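Local coordinates for phenazine biosynthesis protein PhzF family (Enterococcus faecalis, PDB 1S7J) that probably acts as an isomerase of the PhzF family, which has the diaminopimelate epimerase fold, at residues L44-F49 with C71-L76; E65-L70 with T96-P101. All blocks are in the same frame, centred on the assembly; numbering follows the deposited sequence.

Contact 1 (L44-F49 with C71-L76)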
ATOM      1  N   LEU A  44      -1.538  -4.740  14.339  1.00 28.40           N
ATOM      2  CA  LEU A  44      -1.432  -4.937  12.896  1.00 27.09           C
ATOM      3  C   LEU A  44      -0.858  -3.698  12.234  1.00 24.86           C
ATOM      4  O   LEU A  44      -0.760  -2.644  12.860  1.00 25.59           O
ATOM      5  CB  LEU A  44      -2.798  -5.296  12.300  1.00 32.88           C
ATOM      6  CG  LEU A  44      -3.325  -6.689  12.671  1.00 37.13           C
ATOM      7  CD1 LEU A  44      -4.708  -6.905  12.087  1.00 37.08           C
ATOM      8  CD2 LEU A  44      -2.364  -7.745  12.146  1.00 39.59           C
ATOM      9  N   SER A  45      -0.444  -3.842  10.977  1.00 24.32           N
ATOM     10  CA  SER A  45       0.148  -2.739  10.199  1.00 27.50           C
ATOM     11  C   SER A  45      -0.655  -1.444  10.407  1.00 28.37           C
ATOM     12  O   SER A  45      -0.127  -0.431  10.900  1.00 27.71           O
ATOM     13  CB  SER A  45       0.172  -3.118   8.707  1.00 31.81           C
ATOM     14  OG  SER A  45       1.080  -2.326   7.975  1.00 44.52           O
ATOM     15  N   GLU A  46      -1.933  -1.500  10.069  1.00 29.42           N
ATOM     16  CA  GLU A  46      -2.846  -0.376  10.215  1.00 27.51           C
ATOM     17  C   GLU A  46      -4.224  -0.917  10.585  1.00 24.47           C
ATOM     18  O   GLU A  46      -4.566  -2.053  10.225  1.00 22.33           O
ATOM     19  CB  GLU A  46      -2.985   0.399   8.869  1.00 29.17           C
ATOM     20  CG  GLU A  46      -1.941   1.499   8.585  1.00 42.99           C
ATOM     21  CD  GLU A  46      -0.621   0.974   7.994  1.00 51.61           C
ATOM     22  OE1 GLU A  46       0.417   1.675   8.136  1.00 55.86           O
ATOM     23  OE2 GLU A  46      -0.618  -0.110   7.381  1.00 52.56           O
ATOM     24  N   THR A  47      -4.998  -0.105  11.292  1.00 22.29           N
ATOM     25  CA  THR A  47      -6.362  -0.441  11.682  1.00 20.08           C
ATOM     26  C   THR A  47      -7.237   0.715  11.185  1.00 19.62           C
ATOM     27  O   THR A  47      -7.108   1.838  11.650  1.00 18.87           O
ATOM     28  CB  THR A  47      -6.529  -0.574  13.200  1.00 18.30           C
ATOM     29  OG1 THR A  47      -5.727  -1.650  13.675  1.00 19.12           O
ATOM     30  CG2 THR A  47      -7.997  -0.862  13.549  1.00 17.53           C
ATOM     31  N   ALA A  48      -8.103   0.430  10.229  1.00 19.60           N
ATOM     32  CA  ALA A  48      -8.985   1.442   9.657  1.00 21.13           C
ATOM     33  C   ALA A  48     -10.364   1.456  10.294  1.00 23.11           C
ATOM     34  O   ALA A  48     -10.976   0.424  10.471  1.00 23.92           O
ATOM     35  CB  ALA A  48      -9.105   1.225   8.154  1.00 17.44           C
ATOM     36  N   PHE A  49     -10.824   2.641  10.666  1.00 23.88           N
ATOM     37  CA  PHE A  49     -12.141   2.818  11.265  1.00 21.43           C
ATOM     38  C   PHE A  49     -12.947   3.701  10.320  1.00 23.42           C
ATOM     39  O   PHE A  49     -12.457   4.742   9.873  1.00 19.64           O
ATOM     40  CB  PHE A  49     -12.029   3.505  12.627  1.00 21.23           C
ATOM     41  CG  PHE A  49     -11.195   2.761  13.610  1.00 18.88           C
ATOM     42  CD1 PHE A  49      -9.805   2.856  13.574  1.00 25.71           C
ATOM     43  CD2 PHE A  49     -11.784   1.959  14.583  1.00 24.60           C
ATOM     44  CE1 PHE A  49      -9.016   2.165  14.488  1.00 25.32           C
ATOM     45  CE2 PHE A  49     -11.003   1.264  15.499  1.00 26.63           C
ATOM     46  CZ  PHE A  49      -9.611   1.371  15.448  1.00 26.25           C
ATOM     47  N   CYS A  71      -3.191   5.429   4.075  1.00 46.09           N
ATOM     48  CA  CYS A  71      -2.559   4.143   3.760  1.00 45.37           C
ATOM     49  C   CYS A  71      -3.453   3.383   2.793  1.00 44.01           C
ATOM     50  O   CYS A  71      -4.616   3.100   3.080  1.00 43.24           O
ATOM     51  CB  CYS A  71      -2.175   3.316   5.020  1.00 46.47           C
ATOM     52  SG  CYS A  71      -0.362   3.306   5.330  1.00 35.16           S
ATOM     53  N   GLY A  72      -2.912   3.141   1.604  1.00 38.44           N
ATOM     54  CA  GLY A  72      -3.635   2.473   0.539  1.00 35.70           C
ATOM     55  C   GLY A  72      -4.234   1.095   0.748  1.00 31.97           C
ATOM     56  O   GLY A  72      -5.416   0.890   0.455  1.00 29.35           O
ATOM     57  N   HIS A  73      -3.434   0.133   1.193  1.00 29.65           N
ATOM     58  CA  HIS A  73      -3.944  -1.225   1.385  1.00 26.45           C
ATOM     59  C   HIS A  73      -5.091  -1.277   2.384  1.00 24.51           C
ATOM     60  O   HIS A  73      -5.990  -2.097   2.254  1.00 25.59           O
ATOM     61  CB  HIS A  73      -2.817  -2.185   1.798  1.00 26.44           C
ATOM     62  CG  HIS A  73      -2.268  -1.924   3.154  1.00 23.82           C
ATOM     63  ND1 HIS A  73      -2.453  -2.793   4.211  1.00 23.18           N
ATOM     64  CD2 HIS A  73      -1.564  -0.873   3.651  1.00 20.01           C
ATOM     65  CE1 HIS A  73      -1.885  -2.288   5.298  1.00 21.05           C
ATOM     66  NE2 HIS A  73      -1.346  -1.126   4.982  1.00 21.77           N
ATOM     67  N   ALA A  74      -5.056  -0.387   3.367  1.00 23.00           N
ATOM     68  CA  ALA A  74      -6.090  -0.314   4.391  1.00 26.12           C
ATOM     69  C   ALA A  74      -7.365   0.314   3.854  1.00 25.35           C
ATOM     70  O   ALA A  74      -8.443   0.157   4.447  1.00 28.69           O
ATOM     71  CB  ALA A  74      -5.585   0.476   5.593  1.00 27.98           C
ATOM     72  N   THR A  75      -7.235   1.095   2.794  1.00 27.29           N
ATOM     73  CA  THR A  75      -8.377   1.726   2.183  1.00 20.81           C
ATOM     74  C   THR A  75      -9.054   0.666   1.327  1.00 17.30           C
ATOM     75  O   THR A  75     -10.279   0.533   1.332  1.00 21.25           O
ATOM     76  CB  THR A  75      -7.955   2.962   1.347  1.00 25.57           C
ATOM     77  OG1 THR A  75      -7.587   4.016   2.232  1.00 22.13           O
ATOM     78  CG2 THR A  75      -9.095   3.457   0.482  1.00 20.85           C
ATOM     79  N   LEU A  76      -8.247  -0.110   0.623  1.00 14.92           N
ATOM     80  CA  LEU A  76      -8.741  -1.175  -0.213  1.00 16.17           C
ATOM     81  C   LEU A  76      -9.463  -2.179   0.666  1.00 17.41           C
ATOM     82  O   LEU A  76     -10.519  -2.693   0.307  1.00 16.10           O
ATOM     83  CB  LEU A  76      -7.570  -1.847  -0.939  1.00 21.11           C
ATOM     84  CG  LEU A  76      -7.837  -2.961  -1.957  1.00 21.66           C
ATOM     85  CD1 LEU A  76      -6.671  -3.066  -2.894  1.00 21.16           C
ATOM     86  CD2 LEU A  76      -8.108  -4.298  -1.265  1.00 12.27           C
TER
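Ser-45 comes obliquely to the ring of His-73 without bonding to it: its OG stays 4.0 Å from His-73 CE1 and donates instead to its sequence neighbour, Glu-46 OE2, at 2.9 Å. A chi1 of -161°, which sets OG opposite its own N, turns the hydroxyl toward that oxygen. Glu-46, the predicted active-site residue, comes next. Its chain bends at chi2 (83°), bringing OE2 within 2.7 Å of His-73 NE2, which donates to it from nearly within its own ring plane. The carboxylate stands across the imidazole, the two planes 79° apart. OE2 is thus held by two hydrogen bonds arriving from opposite faces of the carboxylate, an arrangement likely to restrict its rotation. Glu-46 OE1 turns toward Cys-71, 3.3 Å from SG. Farther on, Ala-48 brings its methyl to 4.4 Å from Ala-74 CB, and Ala-74 CB also lies 4.2 Å from Glu-46 CB, so a small apolar patch backs the polar end. Strand 47-53 lies between strands 19-25 and 56-62; the backbones of Glu-46 and Ala-48 bond to Ala-22, Ala-48 also to Tyr-24, and Thr-47 to Phe-62. Across from it, the first turn of helix 72-85 leans on Trp-61, Asn-19 and Ala-10.

Contact 2 (E65-L70 with T96-P101); sequences EREIDL and TSQSGP
Ser-99 sits in the turn of the beta-hairpin made by strands 92-97 and 100-107, and there it grips the loop that runs from strand 67-68 to helix 72-85. The close part of the contact is short. Ser-99 OG donates to the backbone oxygen of Asp-69 at 2.6 Å, approaching from 34° off the carbonyl plane. The hydroxyl lies beside its own backbone N (chi1 -56°), which aims it across at the loop. On the same residue, Ser-99 CB rests 4.0 Å from Leu-70 CD1, a modest apolar touch; Leu-70 also packs against Leu-102.

Gln-98 makes the looser side. Its chain is extended beyond CG and reaches over to the end of strand 67-68 and the loop beyond it, where NE2 gives a weak hydrogen bond to Asp-69 OD1 at 3.1 Å, bent to 131° at the hydrogen. Amide and carboxylate planes are well turned against each other. The other end of the amide gains nothing here: Gln-98 OE1 and Glu-67 OE2, both acceptors, come to 3.5 Å as the two side chains slide past each other in opposite directions. Glu-67 finds its stronger partner in Arg-60, through a salt bridge at OE1. Crystal neighbours also touch Asp-69, Gln-98 and Ser-99, so lattice packing may influence this outer side.

The turn is braced from within as well. Gly-100, with a backbone turn that glycine takes easily, leads the chain into the second strand. Ser-97 OG accepts a weak hydrogen bond from Ser-99 N and donates to Gly-100 O at 2.7 Å.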
ATOM      1  N   GLU A  65       1.534   3.096  16.474  1.00 36.50           N
ATOM      2  CA  GLU A  65       2.183   4.324  16.989  1.00 40.42           C
ATOM      3  C   GLU A  65       1.208   5.495  17.138  1.00 41.49           C
ATOM      4  O   GLU A  65       1.167   6.161  18.188  1.00 36.78           O
ATOM      5  CB  GLU A  65       3.351   4.710  16.118  1.00 43.48           C
ATOM      6  CG  GLU A  65       4.648   4.100  16.618  1.00 54.96           C
ATOM      7  CD  GLU A  65       5.830   4.695  15.893  1.00 63.13           C
ATOM      8  OE1 GLU A  65       5.905   5.952  15.809  1.00 63.17           O
ATOM      9  OE2 GLU A  65       6.665   3.935  15.373  1.00 69.61           O
ATOM     10  N   ARG A  66       0.498   5.804  16.047  1.00 42.81           N
ATOM     11  CA  ARG A  66      -0.501   6.877  16.036  1.00 45.99           C
ATOM     12  C   ARG A  66      -1.240   6.967  14.679  1.00 44.86           C
ATOM     13  O   ARG A  66      -1.009   6.152  13.792  1.00 43.19           O
ATOM     14  CB  ARG A  66       0.133   8.226  16.464  1.00 49.42           C
ATOM     15  CG  ARG A  66       0.658   9.144  15.366  1.00 54.71           C
ATOM     16  CD  ARG A  66       1.870   8.691  14.568  1.00 56.91           C
ATOM     17  NE  ARG A  66       1.787   7.371  13.948  1.00 63.95           N
ATOM     18  CZ  ARG A  66       2.359   7.064  12.776  1.00 64.89           C
ATOM     19  NH1 ARG A  66       2.270   5.833  12.290  1.00 63.67           N
ATOM     20  NH2 ARG A  66       2.968   8.012  12.064  1.00 61.75           N
ATOM     21  N   GLU A  67      -2.140   7.948  14.548  1.00 46.60           N
ATOM     22  CA  GLU A  67      -2.916   8.119  13.305  1.00 46.41           C
ATOM     23  C   GLU A  67      -2.105   8.640  12.123  1.00 45.70           C
ATOM     24  O   GLU A  67      -1.395   9.640  12.240  1.00 48.97           O
ATOM     25  CB  GLU A  67      -4.101   9.033  13.542  1.00 41.02           C
ATOM     26  CG  GLU A  67      -5.023   9.134  12.358  1.00 40.82           C
ATOM     27  CD  GLU A  67      -6.312   9.825  12.706  1.00 41.80           C
ATOM     28  OE1 GLU A  67      -6.433  10.298  13.869  1.00 36.79           O
ATOM     29  OE2 GLU A  67      -7.214   9.900  11.833  1.00 41.55           O
ATOM     30  N   ILE A  68      -2.227   7.969  10.982  1.00 47.73           N
ATOM     31  CA  ILE A  68      -1.508   8.369   9.794  1.00 49.99           C
ATOM     32  C   ILE A  68      -2.422   9.125   8.787  1.00 51.74           C
ATOM     33  O   ILE A  68      -3.641   9.028   8.851  1.00 51.56           O
ATOM     34  CB  ILE A  68      -0.796   7.138   9.137  1.00 52.70           C
ATOM     35  CG1 ILE A  68       0.054   7.578   7.885  1.00 56.91           C
ATOM     36  CG2 ILE A  68      -1.815   6.059   8.776  1.00 48.64           C
ATOM     37  CD1 ILE A  68       1.101   8.675   8.123  1.00 59.92           C
ATOM     38  N   ASP A  69      -1.787   9.908   7.906  1.00 54.08           N
ATOM     39  CA  ASP A  69      -2.504  10.702   6.892  1.00 55.56           C
ATOM     40  C   ASP A  69      -3.214   9.862   5.855  1.00 55.87           C
ATOM     41  O   ASP A  69      -4.211  10.295   5.280  1.00 55.50           O
ATOM     42  CB  ASP A  69      -1.530  11.633   6.148  1.00 60.52           C
ATOM     43  CG  ASP A  69      -0.932  12.701   7.035  1.00 66.63           C
ATOM     44  OD1 ASP A  69      -1.699  13.510   7.611  1.00 66.50           O
ATOM     45  OD2 ASP A  69       0.313  12.742   7.144  1.00 71.82           O
ATOM     46  N   LEU A  70      -2.677   8.664   5.574  1.00 54.68           N
ATOM     47  CA  LEU A  70      -3.266   7.811   4.561  1.00 53.47           C
ATOM     48  C   LEU A  70      -2.481   6.506   4.373  1.00 51.20           C
ATOM     49  O   LEU A  70      -1.255   6.489   4.543  1.00 54.34           O
ATOM     50  CB  LEU A  70      -3.246   8.587   3.227  1.00 54.60           C
ATOM     51  CG  LEU A  70      -4.129   8.132   2.067  1.00 56.15           C
ATOM     52  CD1 LEU A  70      -4.452   9.338   1.207  1.00 52.30           C
ATOM     53  CD2 LEU A  70      -3.466   7.035   1.230  1.00 59.38           C
ATOM     54  N   THR A  96     -14.470  10.160   2.992  1.00 31.74           N
ATOM     55  CA  THR A  96     -14.147  11.526   3.357  1.00 36.12           C
ATOM     56  C   THR A  96     -13.036  11.592   4.422  1.00 38.57           C
ATOM     57  O   THR A  96     -13.270  11.909   5.570  1.00 46.04           O
ATOM     58  CB  THR A  96     -15.373  12.344   3.807  1.00 36.57           C
ATOM     59  OG1 THR A  96     -15.934  11.823   5.018  1.00 35.70           O
ATOM     60  CG2 THR A  96     -16.420  12.315   2.732  1.00 34.69           C
ATOM     61  N   SER A  97     -11.817  11.306   3.987  1.00 39.44           N
ATOM     62  CA  SER A  97     -10.675  11.312   4.890  1.00 39.57           C
ATOM     63  C   SER A  97     -10.160  12.696   5.286  1.00 42.15           C
ATOM     64  O   SER A  97     -10.766  13.726   4.983  1.00 43.65           O
ATOM     65  CB  SER A  97      -9.534  10.507   4.294  1.00 36.78           C
ATOM     66  OG  SER A  97      -8.980  11.134   3.152  1.00 36.16           O
ATOM     67  N   GLN A  98      -9.052  12.702   6.039  1.00 43.90           N
ATOM     68  CA  GLN A  98      -8.450  13.943   6.449  1.00 45.93           C
ATOM     69  C   GLN A  98      -7.585  14.459   5.297  1.00 45.66           C
ATOM     70  O   GLN A  98      -7.261  15.635   5.232  1.00 46.06           O
ATOM     71  CB  GLN A  98      -7.684  13.795   7.797  1.00 45.34           C
ATOM     72  CG  GLN A  98      -6.481  12.859   7.802  1.00 52.41           C
ATOM     73  CD  GLN A  98      -5.745  12.873   9.144  1.00 56.03           C
ATOM     74  OE1 GLN A  98      -6.366  12.823  10.208  1.00 55.64           O
ATOM     75  NE2 GLN A  98      -4.418  12.977   9.083  1.00 55.61           N
ATOM     76  N   SER A  99      -7.272  13.562   4.359  1.00 43.33           N
ATOM     77  CA  SER A  99      -6.498  13.876   3.160  1.00 41.69           C
ATOM     78  C   SER A  99      -7.416  14.052   1.928  1.00 40.89           C
ATOM     79  O   SER A  99      -6.998  13.796   0.785  1.00 44.00           O
ATOM     80  CB  SER A  99      -5.502  12.757   2.904  1.00 39.20           C
ATOM     81  OG  SER A  99      -4.697  12.589   4.052  1.00 44.39           O
ATOM     82  N   GLY A 100      -8.631  14.513   2.177  1.00 42.97           N
ATOM     83  CA  GLY A 100      -9.586  14.730   1.113  1.00 42.05           C
ATOM     84  C   GLY A 100     -10.288  13.490   0.616  1.00 40.85           C
ATOM     85  O   GLY A 100      -9.877  12.377   0.911  1.00 38.36           O
ATOM     86  N   PRO A 101     -11.349  13.665  -0.190  1.00 40.80           N
ATOM     87  CA  PRO A 101     -12.143  12.576  -0.755  1.00 38.61           C
ATOM     88  C   PRO A 101     -11.327  11.510  -1.473  1.00 33.66           C
ATOM     89  O   PRO A 101     -10.391  11.811  -2.217  1.00 31.20           O
ATOM     90  CB  PRO A 101     -13.090  13.306  -1.713  1.00 39.12           C
ATOM     91  CG  PRO A 101     -12.322  14.552  -2.076  1.00 41.56           C
ATOM     92  CD  PRO A 101     -11.793  14.954  -0.732  1.00 42.40           C
TER

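Contact 1 is buried and contact 2 lies at the surface, although their centres are only about 10 Å apart. They adjoin along the chain: strand 67-68 and its loop, in contact 2, run straight into Cys-71 and helix 72-85 of contact 1, and after that helix the chain goes on to strand 92-97 of contact 2. The chemistry follows depth. Inside, a carboxylate is clasped by side-chain donors, with small methyl groups behind it; outside, a hydroxyl-to-carbonyl bond is the firm link, while the Gln-98 amide lies over the loop with one weak bond. The Ile-68 side chain, about 5 Å from that of Glu-46, brings strand 67-68 close to the predicted active site.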